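Local coordinates for serine proteinase inhibitor 1 (PDB 6BJ5), which inhibits serine endopeptidases as a poxviral member of the serpin family and is important for the virulence of myxoma virus, at residues L75-F79 / Y119-K123; V84-F90 / G280-S285; M180-L186 / K241-V247; D270-P274 / Y289-V293. All blocks are in the same frame, centred on the assembly; numbering follows the deposited sequence.

Interaction 1: residues L75-F79 / Y119-K123; sequences LRELF and YVKDK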
# COMPACT_ATOMS: atom_id res chain seq x y z
N LEU A 75 -0.97 9.12 8.53
CA LEU A 75 -0.87 10.57 8.57
C LEU A 75 -1.46 11.17 7.30
O LEU A 75 -1.34 10.60 6.21
CB LEU A 75 0.59 11.01 8.77
CG LEU A 75 0.94 12.50 8.70
CD1 LEU A 75 2.16 12.78 9.52
CD2 LEU A 75 1.21 12.95 7.26
N ARG A 76 -2.09 12.34 7.46
CA ARG A 76 -2.75 13.01 6.34
C ARG A 76 -2.55 14.51 6.44
O ARG A 76 -2.95 15.14 7.43
CB ARG A 76 -4.24 12.68 6.30
CG ARG A 76 -4.50 11.23 5.99
CD ARG A 76 -5.66 10.72 6.81
NE ARG A 76 -6.56 10.02 5.93
CZ ARG A 76 -7.82 9.75 6.20
NH1 ARG A 76 -8.56 9.11 5.31
NH2 ARG A 76 -8.32 10.13 7.36
N GLU A 77 -1.95 15.09 5.40
CA GLU A 77 -1.64 16.50 5.33
C GLU A 77 -2.00 16.98 3.93
O GLU A 77 -1.97 16.19 2.98
CB GLU A 77 -0.14 16.80 5.60
CG GLU A 77 0.40 16.27 6.92
CD GLU A 77 -0.29 16.85 8.14
OE1 GLU A 77 -0.52 18.07 8.21
OE2 GLU A 77 -0.62 16.06 9.04
N LEU A 78 -2.36 18.26 3.84
CA LEU A 78 -2.63 18.92 2.57
C LEU A 78 -1.80 20.20 2.51
O LEU A 78 -1.83 21.01 3.44
CB LEU A 78 -4.13 19.21 2.42
CG LEU A 78 -4.56 20.01 1.18
CD1 LEU A 78 -4.20 19.29 -0.12
CD2 LEU A 78 -6.05 20.33 1.24
N PHE A 79 -1.07 20.38 1.42
CA PHE A 79 -0.22 21.55 1.24
C PHE A 79 -0.78 22.33 0.07
O PHE A 79 -0.64 21.91 -1.09
CB PHE A 79 1.23 21.13 0.98
CG PHE A 79 1.81 20.33 2.09
CD1 PHE A 79 2.43 20.95 3.16
CD2 PHE A 79 1.69 18.95 2.09
CE1 PHE A 79 2.94 20.20 4.20
CE2 PHE A 79 2.20 18.20 3.13
CZ PHE A 79 2.83 18.82 4.18
N TYR A 119 8.37 19.38 7.88
CA TYR A 119 7.07 19.34 8.52
C TYR A 119 6.63 17.93 8.88
O TYR A 119 6.03 17.73 9.94
CB TYR A 119 6.01 20.00 7.62
CG TYR A 119 4.60 20.00 8.19
CD1 TYR A 119 3.72 18.94 7.96
CD2 TYR A 119 4.14 21.06 8.95
CE1 TYR A 119 2.45 18.94 8.48
CE2 TYR A 119 2.88 21.07 9.47
CZ TYR A 119 2.03 20.02 9.24
OH TYR A 119 0.77 20.05 9.78
N VAL A 120 6.91 16.94 8.02
CA VAL A 120 6.37 15.60 8.27
C VAL A 120 7.08 14.94 9.44
O VAL A 120 6.45 14.24 10.24
CB VAL A 120 6.44 14.74 6.99
CG1 VAL A 120 5.96 13.33 7.28
CG2 VAL A 120 5.58 15.36 5.91
N LYS A 121 8.39 15.13 9.56
CA LYS A 121 9.11 14.75 10.78
C LYS A 121 9.65 16.04 11.40
O LYS A 121 10.39 16.75 10.72
CB LYS A 121 10.24 13.75 10.48
CG LYS A 121 9.85 12.26 10.48
CD LYS A 121 8.41 12.02 10.05
CE LYS A 121 7.92 10.65 10.42
NZ LYS A 121 6.43 10.62 10.40
N ASP A 122 9.30 16.39 12.65
CA ASP A 122 8.46 15.64 13.59
C ASP A 122 7.06 15.38 13.06
O ASP A 122 6.65 16.05 12.12
CB ASP A 122 8.32 16.41 14.91
CG ASP A 122 9.50 16.19 15.86
OD1 ASP A 122 9.88 15.02 16.10
OD2 ASP A 122 10.03 17.19 16.38
N LYS A 123 6.37 14.42 13.67
CA LYS A 123 4.97 14.06 13.38
C LYS A 123 4.91 12.98 12.28
O LYS A 123 5.55 11.92 12.38
CB LYS A 123 4.17 15.34 13.01
CG LYS A 123 2.78 15.28 12.39
CD LYS A 123 2.29 16.74 12.22
CE LYS A 123 0.99 16.90 11.42
NZ LYS A 123 -0.22 16.37 12.11
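Leu75 and Lys123 face each other with CA atoms 8.3 Å apart; the backbones of strand 75-79 and the segment 119-123 stay well separated, and the bridging is done mainly by side chains. This is helix-on-sheet packing of the serpin fold: the end of helix 112-120, which by topology corresponds to helix F, lies against strand 73-81 of the large central sheet. Glu77 is the hub. Its chain folds at chi2 (-61°), which turns the carboxylate toward two partners at once. Tyr119 OH donates to Glu77 OE1 over 2.8 Å, meeting it from above the carboxylate plane, and Thr100 OG1 forms a second hydrogen bond to that oxygen. The other oxygen, Glu77 OE2, makes a salt bridge with Lys123 NZ at 3.1 Å; the lysine arrives from the opposite direction and bends at its last torsion. These partners probably favour the charged form of this buried glutamate. Apolar contacts frame the polar centre. The edge of Phe79 is turned toward the face of Tyr119 in an offset edge-to-face pair, with the planes at 86° and the centroids 5.7 Å apart. Val120 CG1 approaches Leu75 CD1 (4.4 Å), and its side chain also touches Leu145 of the adjacent strand 142-153. Leu75 lies at about a right angle to the lysine chain, its CD1 meeting Lys123 CG at 3.9 Å.

Interaction 2: residues V84-F90 / G280-S285; sequences VPLRPEF and GQASPS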
# COMPACT_ATOMS: atom_id res chain seq x y z
N VAL A 84 -3.55 30.34 -3.51
CA VAL A 84 -4.85 29.72 -3.79
C VAL A 84 -5.90 30.10 -2.74
O VAL A 84 -5.79 29.72 -1.57
CB VAL A 84 -4.72 28.19 -3.82
CG1 VAL A 84 -6.07 27.56 -4.12
CG2 VAL A 84 -3.65 27.75 -4.80
N PRO A 85 -6.97 30.79 -3.13
CA PRO A 85 -8.05 31.04 -2.17
C PRO A 85 -8.77 29.74 -1.83
O PRO A 85 -9.11 28.95 -2.71
CB PRO A 85 -8.96 32.02 -2.92
CG PRO A 85 -8.70 31.73 -4.36
CD PRO A 85 -7.25 31.37 -4.45
N LEU A 86 -8.94 29.51 -0.54
CA LEU A 86 -9.69 28.38 -0.03
C LEU A 86 -10.92 28.91 0.68
O LEU A 86 -10.81 29.83 1.50
CB LEU A 86 -8.82 27.54 0.91
CG LEU A 86 -7.99 26.39 0.32
CD1 LEU A 86 -7.52 26.59 -1.09
CD2 LEU A 86 -6.84 26.01 1.25
N ARG A 87 -12.09 28.36 0.35
CA ARG A 87 -13.28 28.60 1.16
C ARG A 87 -12.96 28.32 2.62
O ARG A 87 -12.43 27.25 2.93
CB ARG A 87 -14.46 27.72 0.73
CG ARG A 87 -14.75 27.69 -0.76
CD ARG A 87 -16.21 27.29 -1.06
NE ARG A 87 -16.37 27.22 -2.51
CZ ARG A 87 -16.76 28.24 -3.27
NH1 ARG A 87 -16.85 28.08 -4.59
NH2 ARG A 87 -17.08 29.40 -2.71
N PRO A 88 -13.22 29.25 3.52
CA PRO A 88 -12.95 28.97 4.94
C PRO A 88 -13.65 27.74 5.48
O PRO A 88 -13.12 27.08 6.39
CB PRO A 88 -13.40 30.27 5.64
CG PRO A 88 -14.34 30.93 4.66
CD PRO A 88 -13.80 30.59 3.30
N GLU A 89 -14.81 27.37 4.92
CA GLU A 89 -15.52 26.18 5.39
C GLU A 89 -14.81 24.90 4.99
O GLU A 89 -15.00 23.87 5.64
CB GLU A 89 -16.96 26.14 4.89
CG GLU A 89 -17.69 27.47 4.94
CD GLU A 89 -17.44 28.35 3.72
OE1 GLU A 89 -18.39 29.02 3.27
OE2 GLU A 89 -16.29 28.36 3.21
N PHE A 90 -13.94 24.96 3.98
CA PHE A 90 -13.18 23.77 3.64
C PHE A 90 -12.08 23.55 4.66
O PHE A 90 -11.95 22.45 5.21
CB PHE A 90 -12.58 23.92 2.23
CG PHE A 90 -11.55 22.90 1.91
CD1 PHE A 90 -11.91 21.63 1.48
CD2 PHE A 90 -10.20 23.18 2.08
CE1 PHE A 90 -10.94 20.67 1.20
CE2 PHE A 90 -9.23 22.23 1.81
CZ PHE A 90 -9.59 20.97 1.37
N GLY A 280 -14.68 22.74 -6.32
CA GLY A 280 -15.31 23.95 -5.81
C GLY A 280 -15.64 23.96 -4.33
O GLY A 280 -15.95 25.02 -3.79
N GLN A 281 -15.65 22.81 -3.67
CA GLN A 281 -15.81 22.83 -2.22
C GLN A 281 -14.56 23.32 -1.52
O GLN A 281 -14.63 23.85 -0.40
CB GLN A 281 -16.19 21.45 -1.69
CG GLN A 281 -17.43 20.92 -2.33
CD GLN A 281 -18.60 21.81 -1.99
OE1 GLN A 281 -19.05 22.61 -2.81
NE2 GLN A 281 -19.07 21.70 -0.75
N ALA A 282 -13.41 23.18 -2.17
CA ALA A 282 -12.17 23.68 -1.60
C ALA A 282 -11.94 25.11 -2.02
O ALA A 282 -11.54 25.96 -1.22
CB ALA A 282 -10.98 22.83 -2.05
N SER A 283 -12.15 25.38 -3.30
CA SER A 283 -11.66 26.59 -3.88
C SER A 283 -12.68 27.28 -4.82
O SER A 283 -13.14 26.64 -5.78
CB SER A 283 -10.38 26.25 -4.63
OG SER A 283 -9.87 27.36 -5.30
N PRO A 284 -13.03 28.52 -4.55
CA PRO A 284 -13.70 29.32 -5.59
C PRO A 284 -12.83 29.51 -6.85
O PRO A 284 -13.37 29.95 -7.87
CB PRO A 284 -14.03 30.63 -4.87
CG PRO A 284 -13.14 30.69 -3.64
CD PRO A 284 -12.55 29.32 -3.42
N SER A 285 -11.52 29.23 -6.78
CA SER A 285 -10.66 29.31 -7.96
C SER A 285 -11.24 28.64 -9.21
O SER A 285 -11.16 29.21 -10.30
CB SER A 285 -9.28 28.70 -7.66
OG SER A 285 -8.55 28.43 -8.85
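Arg87 reaches across to the loop 280-285 and places its NE 2.6 Å from Gly280 O, in a bond that is nearly straight at the hydrogen (175°) and arrives nearly along the C=O axis. The carbonyl oxygen lies in the guanidinium plane, and NH1 adds a weak second bond to it. The chain gets there by staying extended from CG to NE, passing alongside Pro284, whose CA sits over one guanidinium face at 3.5 Å from Arg87 NH1. Arg87 is also the N-cap residue of helix 88-98, and its backbone N donates to Ala282 O at 2.9 Å, so main chain and side chain of one residue grip the same turn. Farther out, Ala282 CB stands over the centre of the Phe90 ring, 3.8 Å from the centroid and 10° off the normal, a textbook CH-pi contact. A chi1 of 167° sets the Phe90 ring beside its own carbonyl carbon, face to the alanine. The exposed Pro85 and Pro284 approach through Pro85 CB and Pro284 CG (4.4 Å). Behind this layer Leu86 continues onto Val80 of strand 73-81, while Val84 and Leu86 rest on Arg104 of strand 103-105; the contact thus joins the loop before strand 293-302 to the start of helix 88-98.

Interaction 3: residues M180-L186 / K241-V247; sequences MNKIDTL and KDVCQVV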
# COMPACT_ATOMS: atom_id res chain seq x y z
N MET A 180 13.96 -18.27 5.23
CA MET A 180 13.61 -18.53 6.61
C MET A 180 12.83 -19.84 6.73
O MET A 180 12.23 -20.31 5.76
CB MET A 180 12.80 -17.36 7.17
CG MET A 180 13.44 -16.01 6.95
SD MET A 180 12.49 -14.69 7.74
CE MET A 180 10.94 -14.66 6.82
N ASN A 181 12.86 -20.43 7.93
CA ASN A 181 12.28 -21.75 8.11
C ASN A 181 11.86 -21.91 9.57
O ASN A 181 12.68 -21.68 10.47
CB ASN A 181 13.27 -22.84 7.72
CG ASN A 181 12.71 -24.26 7.86
OD1 ASN A 181 11.56 -24.46 8.25
ND2 ASN A 181 13.53 -25.24 7.54
N LYS A 182 10.60 -22.28 9.79
CA LYS A 182 10.14 -22.52 11.16
C LYS A 182 8.96 -23.49 11.17
O LYS A 182 8.29 -23.73 10.15
CB LYS A 182 9.73 -21.22 11.86
CG LYS A 182 8.27 -20.78 11.55
CD LYS A 182 7.92 -19.50 12.29
CE LYS A 182 6.77 -18.77 11.65
NZ LYS A 182 6.08 -17.94 12.69
N ILE A 183 8.70 -24.04 12.36
CA ILE A 183 7.49 -24.80 12.63
C ILE A 183 6.60 -23.97 13.53
O ILE A 183 7.08 -23.33 14.48
CB ILE A 183 7.78 -26.17 13.26
CG1 ILE A 183 8.37 -27.12 12.21
CG2 ILE A 183 6.53 -26.75 13.88
CD1 ILE A 183 9.02 -28.36 12.80
N ASP A 184 5.31 -23.92 13.19
CA ASP A 184 4.38 -23.06 13.89
C ASP A 184 2.98 -23.57 13.55
O ASP A 184 2.78 -24.19 12.50
CB ASP A 184 4.58 -21.58 13.48
CG ASP A 184 3.90 -20.59 14.40
OD1 ASP A 184 3.09 -21.02 15.25
OD2 ASP A 184 4.19 -19.38 14.27
N THR A 185 2.03 -23.31 14.45
CA THR A 185 0.61 -23.58 14.23
C THR A 185 -0.12 -22.29 13.88
O THR A 185 -0.13 -21.33 14.67
CB THR A 185 -0.05 -24.32 15.40
OG1 THR A 185 0.83 -25.31 15.94
CG2 THR A 185 -1.44 -24.85 15.05
N LEU A 186 -0.75 -22.32 12.70
CA LEU A 186 -1.25 -21.18 11.96
C LEU A 186 -2.48 -21.60 11.17
O LEU A 186 -2.60 -22.77 10.78
CB LEU A 186 -0.20 -20.70 10.95
CG LEU A 186 1.24 -20.51 11.38
CD1 LEU A 186 2.10 -20.39 10.11
CD2 LEU A 186 1.41 -19.31 12.32
N LYS A 241 -6.93 -23.88 11.39
CA LYS A 241 -5.69 -24.07 12.11
C LYS A 241 -5.10 -25.46 11.81
O LYS A 241 -5.79 -26.37 11.34
CB LYS A 241 -5.92 -23.84 13.60
CG LYS A 241 -4.62 -23.76 14.39
CD LYS A 241 -4.80 -23.54 15.88
CE LYS A 241 -4.72 -22.07 16.27
NZ LYS A 241 -4.69 -21.91 17.76
N ASP A 242 -3.79 -25.60 12.06
CA ASP A 242 -2.98 -26.73 11.60
C ASP A 242 -1.53 -26.46 12.01
O ASP A 242 -1.12 -25.30 12.14
CB ASP A 242 -3.10 -26.89 10.08
CG ASP A 242 -2.33 -28.07 9.52
OD1 ASP A 242 -2.89 -28.75 8.63
OD2 ASP A 242 -1.18 -28.32 9.92
N VAL A 243 -0.75 -27.52 12.22
CA VAL A 243 0.68 -27.41 12.50
C VAL A 243 1.43 -27.26 11.17
O VAL A 243 1.33 -28.12 10.29
CB VAL A 243 1.18 -28.63 13.28
CG1 VAL A 243 2.70 -28.63 13.37
CG2 VAL A 243 0.56 -28.66 14.65
N CYS A 244 2.20 -26.20 11.03
CA CYS A 244 2.82 -25.96 9.74
C CYS A 244 4.32 -25.80 9.84
O CYS A 244 4.87 -25.41 10.88
CB CYS A 244 2.30 -24.68 9.05
SG CYS A 244 0.57 -24.61 8.70
N GLN A 245 4.96 -26.11 8.71
CA GLN A 245 6.31 -25.70 8.38
C GLN A 245 6.19 -24.57 7.37
O GLN A 245 5.61 -24.75 6.28
CB GLN A 245 7.15 -26.85 7.82
CG GLN A 245 8.65 -26.51 7.84
CD GLN A 245 9.53 -27.49 7.07
OE1 GLN A 245 9.05 -28.45 6.47
NE2 GLN A 245 10.84 -27.22 7.06
N VAL A 246 6.72 -23.40 7.72
CA VAL A 246 6.74 -22.23 6.86
C VAL A 246 8.17 -22.01 6.39
O VAL A 246 9.08 -21.85 7.22
CB VAL A 246 6.19 -20.99 7.59
CG1 VAL A 246 6.22 -19.77 6.70
CG2 VAL A 246 4.80 -21.28 8.08
N VAL A 247 8.38 -22.06 5.09
CA VAL A 247 9.68 -21.81 4.47
C VAL A 247 9.49 -20.62 3.54
O VAL A 247 8.89 -20.75 2.46
CB VAL A 247 10.20 -23.04 3.72
CG1 VAL A 247 11.54 -22.75 3.06
CG2 VAL A 247 10.26 -24.25 4.65
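Lys182 and Val246 exchange backbone hydrogen bonds, as do Asp184 and Cys244, and Leu186 N adds one to Asp242 O, joining two antiparallel strands whose axes approach to 4.5 Å. By topology these belong to serpin sheet C, and residues 244-247 also pair in parallel with a strand of the second serine proteinase inhibitor 1 chain in the assembly. The tight side of the ladder carries Lys182, Asp184, Cys244 and Val246. Here the end of Leu186 turns back to the Val246 side: its CD1 lies 3.5 Å from Val246 CG2, the two side chains crossing at about a right angle, while Leu203 of strand 198-204 also touches it. The side of Asn181, Ile183 and Thr185 is more exposed, though Val243 and Val247 are packed by the second chain. Ile183 CG2 only grazes Val243 CG1 at 4.3 Å. A polar contact there joins two amides, Gln245 NE2 donating to Asn181 OD1 at 3.1 Å with an angle of 164° at the hydrogen. On the tight face, Lys182 NZ meets the anti lone pair of Asp184 OD2 at 2.9 Å and also donates to His156 O, while Asp184 OD1 bonds His156 ND1. Such mutual compensation would probably help keep both residues charged.

Interaction 4: residues D270-P274 / Y289-V293; sequences DAFDP and YVTKV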
# COMPACT_ATOMS: atom_id res chain seq x y z
N ASP A 270 -12.68 12.60 -13.81
CA ASP A 270 -12.91 14.04 -13.79
C ASP A 270 -11.81 14.77 -13.03
O ASP A 270 -11.39 15.87 -13.42
CB ASP A 270 -14.27 14.39 -13.17
CG ASP A 270 -15.42 14.31 -14.17
OD1 ASP A 270 -15.16 14.04 -15.36
OD2 ASP A 270 -16.57 14.61 -13.77
N ALA A 271 -11.32 14.17 -11.94
CA ALA A 271 -10.29 14.83 -11.15
C ALA A 271 -9.09 15.21 -11.99
O ALA A 271 -8.46 16.23 -11.72
CB ALA A 271 -9.87 13.91 -9.99
N PHE A 272 -8.79 14.45 -13.04
CA PHE A 272 -7.62 14.72 -13.88
C PHE A 272 -7.92 15.65 -15.04
O PHE A 272 -6.97 16.10 -15.70
CB PHE A 272 -7.04 13.42 -14.47
CG PHE A 272 -6.57 12.45 -13.44
CD1 PHE A 272 -7.45 11.54 -12.87
CD2 PHE A 272 -5.25 12.47 -13.01
CE1 PHE A 272 -7.01 10.65 -11.90
CE2 PHE A 272 -4.80 11.59 -12.05
CZ PHE A 272 -5.69 10.67 -11.49
N ASP A 273 -9.18 15.95 -15.31
CA ASP A 273 -9.53 16.71 -16.50
C ASP A 273 -9.73 18.15 -16.08
O ASP A 273 -10.67 18.44 -15.32
CB ASP A 273 -10.80 16.15 -17.13
CG ASP A 273 -11.24 16.91 -18.35
OD1 ASP A 273 -10.59 17.92 -18.73
OD2 ASP A 273 -12.26 16.48 -18.95
N PRO A 274 -8.90 19.09 -16.55
CA PRO A 274 -9.03 20.48 -16.09
C PRO A 274 -10.36 21.11 -16.45
O PRO A 274 -10.90 21.90 -15.66
CB PRO A 274 -7.87 21.20 -16.80
CG PRO A 274 -6.90 20.12 -17.14
CD PRO A 274 -7.73 18.89 -17.42
N TYR A 289 -6.93 21.02 -9.95
CA TYR A 289 -7.20 19.67 -10.42
C TYR A 289 -5.97 18.83 -10.18
O TYR A 289 -4.89 19.34 -9.84
CB TYR A 289 -7.59 19.65 -11.90
CG TYR A 289 -6.49 20.16 -12.78
CD1 TYR A 289 -5.67 19.29 -13.48
CD2 TYR A 289 -6.23 21.52 -12.87
CE1 TYR A 289 -4.65 19.75 -14.27
CE2 TYR A 289 -5.21 22.00 -13.66
CZ TYR A 289 -4.42 21.11 -14.36
OH TYR A 289 -3.40 21.59 -15.14
N VAL A 290 -6.15 17.54 -10.34
CA VAL A 290 -5.11 16.56 -10.06
C VAL A 290 -4.33 16.27 -11.33
O VAL A 290 -4.91 16.02 -12.39
CB VAL A 290 -5.73 15.28 -9.49
CG1 VAL A 290 -4.66 14.22 -9.30
CG2 VAL A 290 -6.47 15.60 -8.20
N THR A 291 -3.01 16.31 -11.23
CA THR A 291 -2.16 15.92 -12.34
C THR A 291 -1.52 14.56 -12.14
O THR A 291 -1.50 13.76 -13.07
CB THR A 291 -1.04 16.94 -12.55
OG1 THR A 291 -1.55 18.28 -12.48
CG2 THR A 291 -0.38 16.69 -13.89
N LYS A 292 -1.06 14.25 -10.92
CA LYS A 292 -0.31 13.03 -10.67
C LYS A 292 -0.76 12.42 -9.35
O LYS A 292 -1.04 13.14 -8.39
CB LYS A 292 1.22 13.24 -10.65
CG LYS A 292 1.81 14.01 -11.83
CD LYS A 292 3.29 14.33 -11.60
CE LYS A 292 3.68 15.69 -12.20
NZ LYS A 292 5.15 15.83 -12.43
N VAL A 293 -0.81 11.09 -9.31
CA VAL A 293 -0.96 10.35 -8.07
C VAL A 293 0.20 9.37 -8.01
O VAL A 293 0.31 8.47 -8.86
CB VAL A 293 -2.29 9.61 -7.96
CG1 VAL A 293 -2.38 8.92 -6.59
CG2 VAL A 293 -3.46 10.56 -8.16
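The connection leading from helix 260-265 into strand 293-302, a strand of the central serpin sheet, folds back on itself where Ala271 meets Val290. Val290 N donates to Ala271 O at 3.0 Å, with an angle of 162° at the hydrogen and the donor tilted out of the carbonyl plane. One residue on, Phe272 CA makes a C-H...O contact with Val290 O, so the two backbones touch without forming a regular strand. The Phe272 side chain crosses Val290 obliquely and Val293 at about a right angle. Its CE2 touches Val290 CG1 at 3.8 Å, its CZ reaches Val293 CG2 at 4.0 Å, and Thr291 O, itself bonded by Arg260 NH1, lies at the ring edge near its plane. On the more exposed side Pro274 sits over one face of Tyr289: the CG is 3.9 Å from the ring centroid and 20° off the normal, a CH-pi contact displaced toward the rim. The tyrosine takes the less common chi1 of 62°, with CG between backbone N and carbonyl carbon, which turns the ring beneath the proline. Outside the pair, Ala271 rests on Thr55 of helix 53-58 and Phe272 on Gln264 of helix 260-265, while Val290 and Val293 both pack on Ile314 of strand 305-314.

From the N terminus, strand 73-81 opens interaction 1 and residues 84-90 open interaction 2 before the first loop has closed at 119-123, so the two cross; they also touch, Leu78 CD2 lying 3.6 Å from Phe90 CZ. Interaction 3 follows, between 180-186 and 241-247, nested inside the long loop of interaction 2 but about 55 Å from it, centre to centre. Interaction 4 opens at 270-274, interaction 2 closes at 280-285, and 289-293 then closes interaction 4, a second crossing. Interaction 1 joins a helix end to strand 73-81, interactions 2 and 4 tie the 270-293 connection to the start of helix 88-98 and to itself, and interaction 3 joins two sheet C strands, across the chain's centre from both.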